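Local atomic coordinates of 2',5'-phosphodiesterase 12 (Homo sapiens, PDB entry 4Z0V), a protein that belongs to the endonuclease/exonuclease/phosphatase family, with a DNase I-like fold preceded by an E-set-type N-terminal domain. Residues H228-H242 against I300-V312. Residues are numbered along the deposited sequence; the frame is centred on the assembly and turned at random.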
ATOM      1  N   HIS A 228     -11.346 -12.222   3.134  1.00 10.91           N
ATOM      2  CA  HIS A 228     -12.285 -12.139   4.257  1.00 10.19           C
ATOM      3  C   HIS A 228     -12.442 -10.678   4.714  1.00 12.40           C
ATOM      4  O   HIS A 228     -12.327 -10.350   5.897  1.00 12.88           O
ATOM      5  CB  HIS A 228     -11.775 -13.044   5.392  1.00 11.45           C
ATOM      6  CG  HIS A 228     -11.435 -14.434   4.928  1.00 14.32           C
ATOM      7  ND1 HIS A 228     -12.391 -15.433   4.890  1.00 15.10           N
ATOM      8  CD2 HIS A 228     -10.267 -14.930   4.449  1.00 16.16           C
ATOM      9  CE1 HIS A 228     -11.775 -16.506   4.410  1.00 14.77           C
ATOM     10  NE2 HIS A 228     -10.505 -16.246   4.115  1.00 15.57           N
ATOM     11  N   ASP A 229     -12.672  -9.792   3.762  1.00 11.00           N
ATOM     12  CA  ASP A 229     -12.788  -8.366   4.092  1.00 10.92           C
ATOM     13  C   ASP A 229     -14.063  -8.043   4.859  1.00 13.97           C
ATOM     14  O   ASP A 229     -15.118  -8.652   4.636  1.00 12.66           O
ATOM     15  CB  ASP A 229     -12.776  -7.504   2.832  1.00 12.56           C
ATOM     16  CG  ASP A 229     -11.596  -7.673   1.900  1.00 13.80           C
ATOM     17  OD1 ASP A 229     -10.584  -8.343   2.296  1.00 11.16           O
ATOM     18  OD2 ASP A 229     -11.646  -7.113   0.815  1.00 13.49           O
ATOM     19  N   ILE A 230     -13.979  -7.057   5.740  1.00  9.96           N
ATOM     20  CA  ILE A 230     -15.170  -6.619   6.477  1.00 10.16           C
ATOM     21  C   ILE A 230     -15.198  -5.112   6.612  1.00 13.44           C
ATOM     22  O   ILE A 230     -14.159  -4.455   6.520  1.00 13.26           O
ATOM     23  CB  ILE A 230     -15.282  -7.249   7.906  1.00 12.11           C
ATOM     24  CG1 ILE A 230     -14.031  -6.928   8.790  1.00 12.72           C
ATOM     25  CG2 ILE A 230     -15.598  -8.771   7.874  1.00 14.09           C
ATOM     26  CD1 ILE A 230     -14.237  -7.118  10.368  1.00 12.10           C
ATOM     27  N   SER A 231     -16.403  -4.575   6.886  1.00 11.10           N
ATOM     28  CA  SER A 231     -16.599  -3.233   7.403  1.00 11.96           C
ATOM     29  C   SER A 231     -16.716  -3.433   8.912  1.00 14.90           C
ATOM     30  O   SER A 231     -17.456  -4.334   9.315  1.00 13.76           O
ATOM     31  CB  SER A 231     -17.855  -2.589   6.824  1.00 16.39           C
ATOM     32  OG  SER A 231     -17.626  -2.274   5.458  1.00 26.04           O
ATOM     33  N   PHE A 232     -15.968  -2.689   9.748  1.00 11.06           N
ATOM     34  CA  PHE A 232     -16.077  -2.902  11.204  1.00 11.93           C
ATOM     35  C   PHE A 232     -17.508  -2.701  11.716  1.00 15.71           C
ATOM     36  O   PHE A 232     -17.938  -3.488  12.540  1.00 13.69           O
ATOM     37  CB  PHE A 232     -15.134  -1.995  12.018  1.00 13.20           C
ATOM     38  CG  PHE A 232     -13.654  -2.196  11.732  1.00 13.59           C
ATOM     39  CD1 PHE A 232     -13.032  -3.412  12.007  1.00 16.46           C
ATOM     40  CD2 PHE A 232     -12.888  -1.170  11.197  1.00 14.68           C
ATOM     41  CE1 PHE A 232     -11.671  -3.596  11.723  1.00 16.26           C
ATOM     42  CE2 PHE A 232     -11.535  -1.359  10.907  1.00 16.61           C
ATOM     43  CZ  PHE A 232     -10.934  -2.562  11.187  1.00 14.76           C
ATOM     44  N   TYR A 233     -18.251  -1.696  11.214  1.00 13.66           N
ATOM     45  CA  TYR A 233     -19.597  -1.437  11.753  1.00 14.77           C
ATOM     46  C   TYR A 233     -20.534  -2.626  11.478  1.00 17.22           C
ATOM     47  O   TYR A 233     -21.333  -2.993  12.330  1.00 18.77           O
ATOM     48  CB  TYR A 233     -20.179  -0.122  11.177  1.00 17.20           C
ATOM     49  CG  TYR A 233     -20.728  -0.238   9.774  1.00 21.00           C
ATOM     50  CD1 TYR A 233     -19.938   0.054   8.668  1.00 22.54           C
ATOM     51  CD2 TYR A 233     -22.051  -0.620   9.550  1.00 23.47           C
ATOM     52  CE1 TYR A 233     -20.436  -0.072   7.369  1.00 23.50           C
ATOM     53  CE2 TYR A 233     -22.556  -0.753   8.259  1.00 25.07           C
ATOM     54  CZ  TYR A 233     -21.740  -0.496   7.170  1.00 31.19           C
ATOM     55  OH  TYR A 233     -22.238  -0.621   5.899  1.00 34.43           O
ATOM     56  N   GLU A 234     -20.405  -3.236  10.301  1.00 15.09           N
ATOM     57  CA  GLU A 234     -21.253  -4.358   9.889  1.00 15.42           C
ATOM     58  C   GLU A 234     -20.953  -5.583  10.731  1.00 18.82           C
ATOM     59  O   GLU A 234     -21.877  -6.214  11.255  1.00 18.67           O
ATOM     60  CB  GLU A 234     -20.988  -4.648   8.415  1.00 17.45           C
ATOM     61  CG  GLU A 234     -22.149  -5.274   7.679  1.00 30.65           C
ATOM     62  CD  GLU A 234     -21.995  -5.135   6.179  1.00 57.49           C
ATOM     63  OE1 GLU A 234     -20.862  -5.323   5.678  1.00 36.02           O
ATOM     64  OE2 GLU A 234     -22.997  -4.795   5.508  1.00 61.68           O
ATOM     65  N   ALA A 235     -19.649  -5.911  10.890  1.00 14.61           N
ATOM     66  CA  ALA A 235     -19.235  -7.049  11.696  1.00 12.97           C
ATOM     67  C   ALA A 235     -19.678  -6.884  13.146  1.00 17.18           C
ATOM     68  O   ALA A 235     -20.247  -7.816  13.703  1.00 16.97           O
ATOM     69  CB  ALA A 235     -17.725  -7.219  11.629  1.00 14.01           C
ATOM     70  N   LEU A 236     -19.450  -5.697  13.742  1.00 15.06           N
ATOM     71  CA  LEU A 236     -19.785  -5.463  15.149  1.00 16.36           C
ATOM     72  C   LEU A 236     -21.302  -5.533  15.412  1.00 20.19           C
ATOM     73  O   LEU A 236     -21.723  -6.124  16.421  1.00 17.91           O
ATOM     74  CB  LEU A 236     -19.231  -4.113  15.630  1.00 16.64           C
ATOM     75  CG  LEU A 236     -19.541  -3.715  17.093  1.00 19.85           C
ATOM     76  CD1 LEU A 236     -18.960  -4.742  18.103  1.00 20.53           C
ATOM     77  CD2 LEU A 236     -19.007  -2.337  17.387  1.00 22.63           C
ATOM     78  N   GLU A 237     -22.100  -4.927  14.551  1.00 17.91           N
ATOM     79  CA  GLU A 237     -23.536  -4.906  14.834  1.00 20.08           C
ATOM     80  C   GLU A 237     -24.274  -6.197  14.452  1.00 26.45           C
ATOM     81  O   GLU A 237     -25.253  -6.528  15.135  1.00 26.12           O
ATOM     82  CB  GLU A 237     -24.218  -3.683  14.165  1.00 21.80           C
ATOM     83  CG  GLU A 237     -24.351  -3.756  12.646  1.00 34.83           C
ATOM     84  CD  GLU A 237     -24.808  -2.493  11.938  1.00 52.49           C
ATOM     85  OE1 GLU A 237     -24.756  -2.472  10.687  1.00 48.65           O
ATOM     86  OE2 GLU A 237     -25.221  -1.529  12.625  1.00 42.47           O
ATOM     87  N   SER A 238     -23.831  -6.909  13.379  1.00 22.06           N
ATOM     88  CA  SER A 238     -24.557  -8.054  12.829  1.00 22.95           C
ATOM     89  C   SER A 238     -23.882  -9.404  12.951  1.00 27.97           C
ATOM     90  O   SER A 238     -24.565 -10.405  12.735  1.00 29.86           O
ATOM     91  CB  SER A 238     -24.840  -7.816  11.346  1.00 25.51           C
ATOM     92  OG  SER A 238     -25.612  -6.638  11.187  1.00 34.85           O
ATOM     93  N   ASP A 239     -22.560  -9.471  13.185  1.00 21.86           N
ATOM     94  CA  ASP A 239     -21.925 -10.788  13.241  1.00 20.10           C
ATOM     95  C   ASP A 239     -21.886 -11.294  14.672  1.00 22.80           C
ATOM     96  O   ASP A 239     -21.281 -10.630  15.518  1.00 20.97           O
ATOM     97  CB  ASP A 239     -20.515 -10.753  12.626  1.00 21.86           C
ATOM     98  CG  ASP A 239     -19.931 -12.117  12.302  1.00 23.61           C
ATOM     99  OD1 ASP A 239     -20.135 -13.059  13.090  1.00 21.62           O
ATOM    100  OD2 ASP A 239     -19.269 -12.237  11.283  1.00 28.55           O
ATOM    101  N   PRO A 240     -22.488 -12.481  14.967  1.00 20.90           N
ATOM    102  CA  PRO A 240     -22.477 -13.002  16.356  1.00 20.79           C
ATOM    103  C   PRO A 240     -21.065 -13.264  16.895  1.00 22.06           C
ATOM    104  O   PRO A 240     -20.881 -13.345  18.099  1.00 21.23           O
ATOM    105  CB  PRO A 240     -23.314 -14.293  16.265  1.00 23.01           C
ATOM    106  CG  PRO A 240     -23.287 -14.669  14.818  1.00 27.88           C
ATOM    107  CD  PRO A 240     -23.267 -13.369  14.072  1.00 23.38           C
ATOM    108  N   LEU A 241     -20.052 -13.288  16.029  1.00 18.29           N
ATOM    109  CA  LEU A 241     -18.655 -13.439  16.471  1.00 18.78           C
ATOM    110  C   LEU A 241     -18.252 -12.327  17.474  1.00 19.88           C
ATOM    111  O   LEU A 241     -17.429 -12.554  18.363  1.00 20.03           O
ATOM    112  CB  LEU A 241     -17.749 -13.378  15.223  1.00 19.66           C
ATOM    113  CG  LEU A 241     -16.268 -13.551  15.453  1.00 23.43           C
ATOM    114  CD1 LEU A 241     -15.946 -15.003  15.834  1.00 23.96           C
ATOM    115  CD2 LEU A 241     -15.494 -13.112  14.212  1.00 23.32           C
ATOM    116  N   HIS A 242     -18.837 -11.133  17.316  1.00 14.31           N
ATOM    117  CA  HIS A 242     -18.505  -9.954  18.132  1.00 13.90           C
ATOM    118  C   HIS A 242     -19.575  -9.657  19.198  1.00 19.10           C
ATOM    119  O   HIS A 242     -19.566  -8.564  19.761  1.00 18.05           O
ATOM    120  CB  HIS A 242     -18.320  -8.725  17.200  1.00 13.72           C
ATOM    121  CG  HIS A 242     -17.324  -9.009  16.114  1.00 15.71           C
ATOM    122  ND1 HIS A 242     -15.973  -9.110  16.386  1.00 17.29           N
ATOM    123  CD2 HIS A 242     -17.528  -9.277  14.806  1.00 17.02           C
ATOM    124  CE1 HIS A 242     -15.391  -9.409  15.230  1.00 16.65           C
ATOM    125  NE2 HIS A 242     -16.289  -9.562  14.259  1.00 16.66           N
ATOM    126  N   ILE A 300     -11.967   0.022  19.847  1.00 12.34           N
ATOM    127  CA  ILE A 300     -13.078  -0.886  19.528  1.00 12.99           C
ATOM    128  C   ILE A 300     -12.859  -1.458  18.129  1.00 15.67           C
ATOM    129  O   ILE A 300     -13.040  -2.665  17.937  1.00 13.91           O
ATOM    130  CB  ILE A 300     -14.465  -0.230  19.724  1.00 15.33           C
ATOM    131  CG1 ILE A 300     -14.725  -0.010  21.252  1.00 16.75           C
ATOM    132  CG2 ILE A 300     -15.593  -1.103  19.122  1.00 16.43           C
ATOM    133  CD1 ILE A 300     -15.594   1.088  21.519  1.00 26.71           C
ATOM    134  N   GLN A 301     -12.399  -0.626  17.180  1.00 13.58           N
ATOM    135  CA  GLN A 301     -12.124  -1.143  15.822  1.00 12.92           C
ATOM    136  C   GLN A 301     -11.036  -2.236  15.854  1.00 15.51           C
ATOM    137  O   GLN A 301     -11.197  -3.296  15.220  1.00 14.52           O
ATOM    138  CB  GLN A 301     -11.723  -0.011  14.869  1.00 13.04           C
ATOM    139  CG  GLN A 301     -12.854   0.934  14.572  1.00 11.60           C
ATOM    140  CD  GLN A 301     -12.534   1.987  13.540  1.00 14.28           C
ATOM    141  OE1 GLN A 301     -11.393   2.470  13.432  1.00 14.37           O
ATOM    142  NE2 GLN A 301     -13.578   2.490  12.874  1.00 11.69           N
ATOM    143  N   MET A 302      -9.970  -2.007  16.638  1.00 12.07           N
ATOM    144  CA  MET A 302      -8.886  -2.981  16.794  1.00 11.87           C
ATOM    145  C   MET A 302      -9.405  -4.277  17.448  1.00 16.23           C
ATOM    146  O   MET A 302      -9.022  -5.365  17.015  1.00 15.24           O
ATOM    147  CB  MET A 302      -7.714  -2.366  17.596  1.00 13.35           C
ATOM    148  CG  MET A 302      -6.530  -3.327  17.845  1.00 17.39           C
ATOM    149  SD  MET A 302      -5.836  -4.089  16.344  1.00 21.49           S
ATOM    150  CE  MET A 302      -5.553  -2.752  15.392  1.00 18.17           C
ATOM    151  N   ALA A 303     -10.293  -4.173  18.447  1.00 13.10           N
ATOM    152  CA  ALA A 303     -10.860  -5.360  19.110  1.00 12.99           C
ATOM    153  C   ALA A 303     -11.676  -6.210  18.097  1.00 16.35           C
ATOM    154  O   ALA A 303     -11.550  -7.444  18.087  1.00 16.64           O
ATOM    155  CB  ALA A 303     -11.745  -4.926  20.271  1.00 13.92           C
ATOM    156  N   VAL A 304     -12.446  -5.541  17.212  1.00 11.80           N
ATOM    157  CA  VAL A 304     -13.214  -6.224  16.143  1.00 10.97           C
ATOM    158  C   VAL A 304     -12.208  -6.879  15.184  1.00 12.91           C
ATOM    159  O   VAL A 304     -12.389  -8.043  14.789  1.00 12.01           O
ATOM    160  CB  VAL A 304     -14.153  -5.259  15.371  1.00 13.80           C
ATOM    161  CG1 VAL A 304     -14.799  -5.951  14.151  1.00 12.94           C
ATOM    162  CG2 VAL A 304     -15.232  -4.663  16.276  1.00 13.79           C
ATOM    163  N   ALA A 305     -11.198  -6.098  14.757  1.00 11.02           N
ATOM    164  CA  ALA A 305     -10.199  -6.595  13.789  1.00 11.37           C
ATOM    165  C   ALA A 305      -9.522  -7.842  14.306  1.00 14.96           C
ATOM    166  O   ALA A 305      -9.424  -8.823  13.578  1.00 12.67           O
ATOM    167  CB  ALA A 305      -9.146  -5.518  13.481  1.00 12.45           C
ATOM    168  N   LEU A 306      -9.040  -7.811  15.552  1.00 11.60           N
ATOM    169  CA  LEU A 306      -8.317  -8.962  16.102  1.00 12.83           C
ATOM    170  C   LEU A 306      -9.225 -10.185  16.270  1.00 15.37           C
ATOM    171  O   LEU A 306      -8.770 -11.293  15.961  1.00 14.27           O
ATOM    172  CB  LEU A 306      -7.605  -8.606  17.418  1.00 12.01           C
ATOM    173  CG  LEU A 306      -6.438  -7.589  17.289  1.00 15.96           C
ATOM    174  CD1 LEU A 306      -5.814  -7.293  18.680  1.00 14.96           C
ATOM    175  CD2 LEU A 306      -5.340  -8.079  16.301  1.00 18.25           C
ATOM    176  N   ALA A 307     -10.495  -9.989  16.665  1.00 12.79           N
ATOM    177  CA  ALA A 307     -11.464 -11.094  16.788  1.00 13.22           C
ATOM    178  C   ALA A 307     -11.766 -11.670  15.398  1.00 14.17           C
ATOM    179  O   ALA A 307     -11.891 -12.879  15.252  1.00 13.82           O
ATOM    180  CB  ALA A 307     -12.751 -10.623  17.459  1.00 14.18           C
ATOM    181  N   HIS A 308     -11.887 -10.802  14.388  1.00 11.18           N
ATOM    182  CA  HIS A 308     -12.104 -11.255  13.021  1.00 10.94           C
ATOM    183  C   HIS A 308     -10.885 -12.050  12.511  1.00 12.59           C
ATOM    184  O   HIS A 308     -11.040 -13.120  11.927  1.00 12.83           O
ATOM    185  CB  HIS A 308     -12.399 -10.072  12.060  1.00 11.65           C
ATOM    186  CG  HIS A 308     -12.703 -10.557  10.674  1.00 14.08           C
ATOM    187  ND1 HIS A 308     -13.797 -11.382  10.421  1.00 14.73           N
ATOM    188  CD2 HIS A 308     -12.021 -10.369   9.518  1.00 15.68           C
ATOM    189  CE1 HIS A 308     -13.761 -11.646   9.123  1.00 14.10           C
ATOM    190  NE2 HIS A 308     -12.705 -11.070   8.537  1.00 14.73           N
ATOM    191  N   ILE A 309      -9.684 -11.530  12.737  1.00 10.62           N
ATOM    192  CA  ILE A 309      -8.461 -12.192  12.271  1.00  9.05           C
ATOM    193  C   ILE A 309      -8.276 -13.526  13.013  1.00 12.27           C
ATOM    194  O   ILE A 309      -7.848 -14.513  12.390  1.00 11.78           O
ATOM    195  CB  ILE A 309      -7.245 -11.245  12.423  1.00 11.93           C
ATOM    196  CG1 ILE A 309      -7.355 -10.073  11.406  1.00 11.35           C
ATOM    197  CG2 ILE A 309      -5.948 -12.018  12.216  1.00 10.99           C
ATOM    198  CD1 ILE A 309      -6.490  -8.831  11.769  1.00 15.66           C
ATOM    199  N   ARG A 310      -8.659 -13.576  14.310  1.00 11.01           N
ATOM    200  CA  ARG A 310      -8.584 -14.822  15.084  1.00 12.12           C
ATOM    201  C   ARG A 310      -9.524 -15.862  14.449  1.00 14.65           C
ATOM    202  O   ARG A 310      -9.144 -17.014  14.273  1.00 13.87           O
ATOM    203  CB  ARG A 310      -8.948 -14.543  16.574  1.00 11.64           C
ATOM    204  CG  ARG A 310      -8.996 -15.767  17.519  1.00 20.48           C
ATOM    205  CD  ARG A 310      -7.684 -16.516  17.680  1.00 32.20           C
ATOM    206  NE  ARG A 310      -6.706 -15.750  18.457  1.00 34.10           N
ATOM    207  CZ  ARG A 310      -5.412 -16.038  18.532  1.00 46.40           C
ATOM    208  NH1 ARG A 310      -4.913 -17.075  17.866  1.00 34.04           N
ATOM    209  NH2 ARG A 310      -4.598 -15.274  19.243  1.00 33.82           N
ATOM    210  N   HIS A 311     -10.720 -15.433  14.055  1.00 12.70           N
ATOM    211  CA  HIS A 311     -11.689 -16.326  13.419  1.00 13.48           C
ATOM    212  C   HIS A 311     -11.134 -16.859  12.111  1.00 13.41           C
ATOM    213  O   HIS A 311     -11.187 -18.062  11.861  1.00 13.24           O
ATOM    214  CB  HIS A 311     -13.013 -15.589  13.157  1.00 15.23           C
ATOM    215  CG  HIS A 311     -14.006 -16.386  12.375  1.00 19.72           C
ATOM    216  ND1 HIS A 311     -14.577 -17.530  12.892  1.00 23.18           N
ATOM    217  CD2 HIS A 311     -14.523 -16.155  11.145  1.00 23.49           C
ATOM    218  CE1 HIS A 311     -15.415 -17.967  11.962  1.00 23.27           C
ATOM    219  NE2 HIS A 311     -15.425 -17.162  10.899  1.00 23.75           N
ATOM    220  N   VAL A 312     -10.640 -15.958  11.247  1.00  9.75           N
ATOM    221  CA  VAL A 312     -10.111 -16.395   9.959  1.00  9.75           C
ATOM    222  C   VAL A 312      -8.916 -17.333  10.128  1.00 11.83           C
ATOM    223  O   VAL A 312      -8.847 -18.371   9.456  1.00 11.86           O
ATOM    224  CB  VAL A 312      -9.718 -15.166   9.097  1.00 12.84           C
ATOM    225  CG1 VAL A 312      -8.951 -15.585   7.836  1.00 13.52           C
ATOM    226  CG2 VAL A 312     -10.956 -14.355   8.728  1.00 12.57           C
TER
HETATM  227  O   HOH W   1     -16.103 -10.427  11.662  1.00 15.96           O
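His308 NE2 donates a hydrogen bond of 2.8 Å to the backbone O of His228. The acceptor sits 18° out of the imidazole plane. The other ring nitrogen, ND1, gives a weak bond to a water that also binds His242 NE2, at 2.7 Å. Both nitrogens of His308 thus have partners, which should fix the rotation of the ring.

Four rings take CH-pi contacts across the segments. Ile230 CG2 lies over one face of His308, Val312 CG1 over His228 and Gln301 CB over Phe232. Val304 CG1 lies 3.9 Å from the centroid of the His242 ring. Within their own segments, Val312 CG2 covers the opposite face of His308, and Leu241 CG that of His242. The Gln301 amide bonds to Ser264 and the backbone N of Tyr289.

Here the end of strand 222-231 and helix 232-238 pack on helix 295-316, one of the helices flanking the sheets of the DNase I-like fold. The axes of helix 232-238 and of segment 300-312 come within 10.1 Å and lie 76° apart.

Other contacts are apolar. Val304 CG1 points anti to its own N (chi1 173°) and meets Phe232 CD1 at 3.8 Å. Val304 CG2 faces Leu236 CB. Ala305 CB touches Phe232 CE1 at 3.6 Å. Leu241 CD2 rests on His311 CB at 3.7 Å.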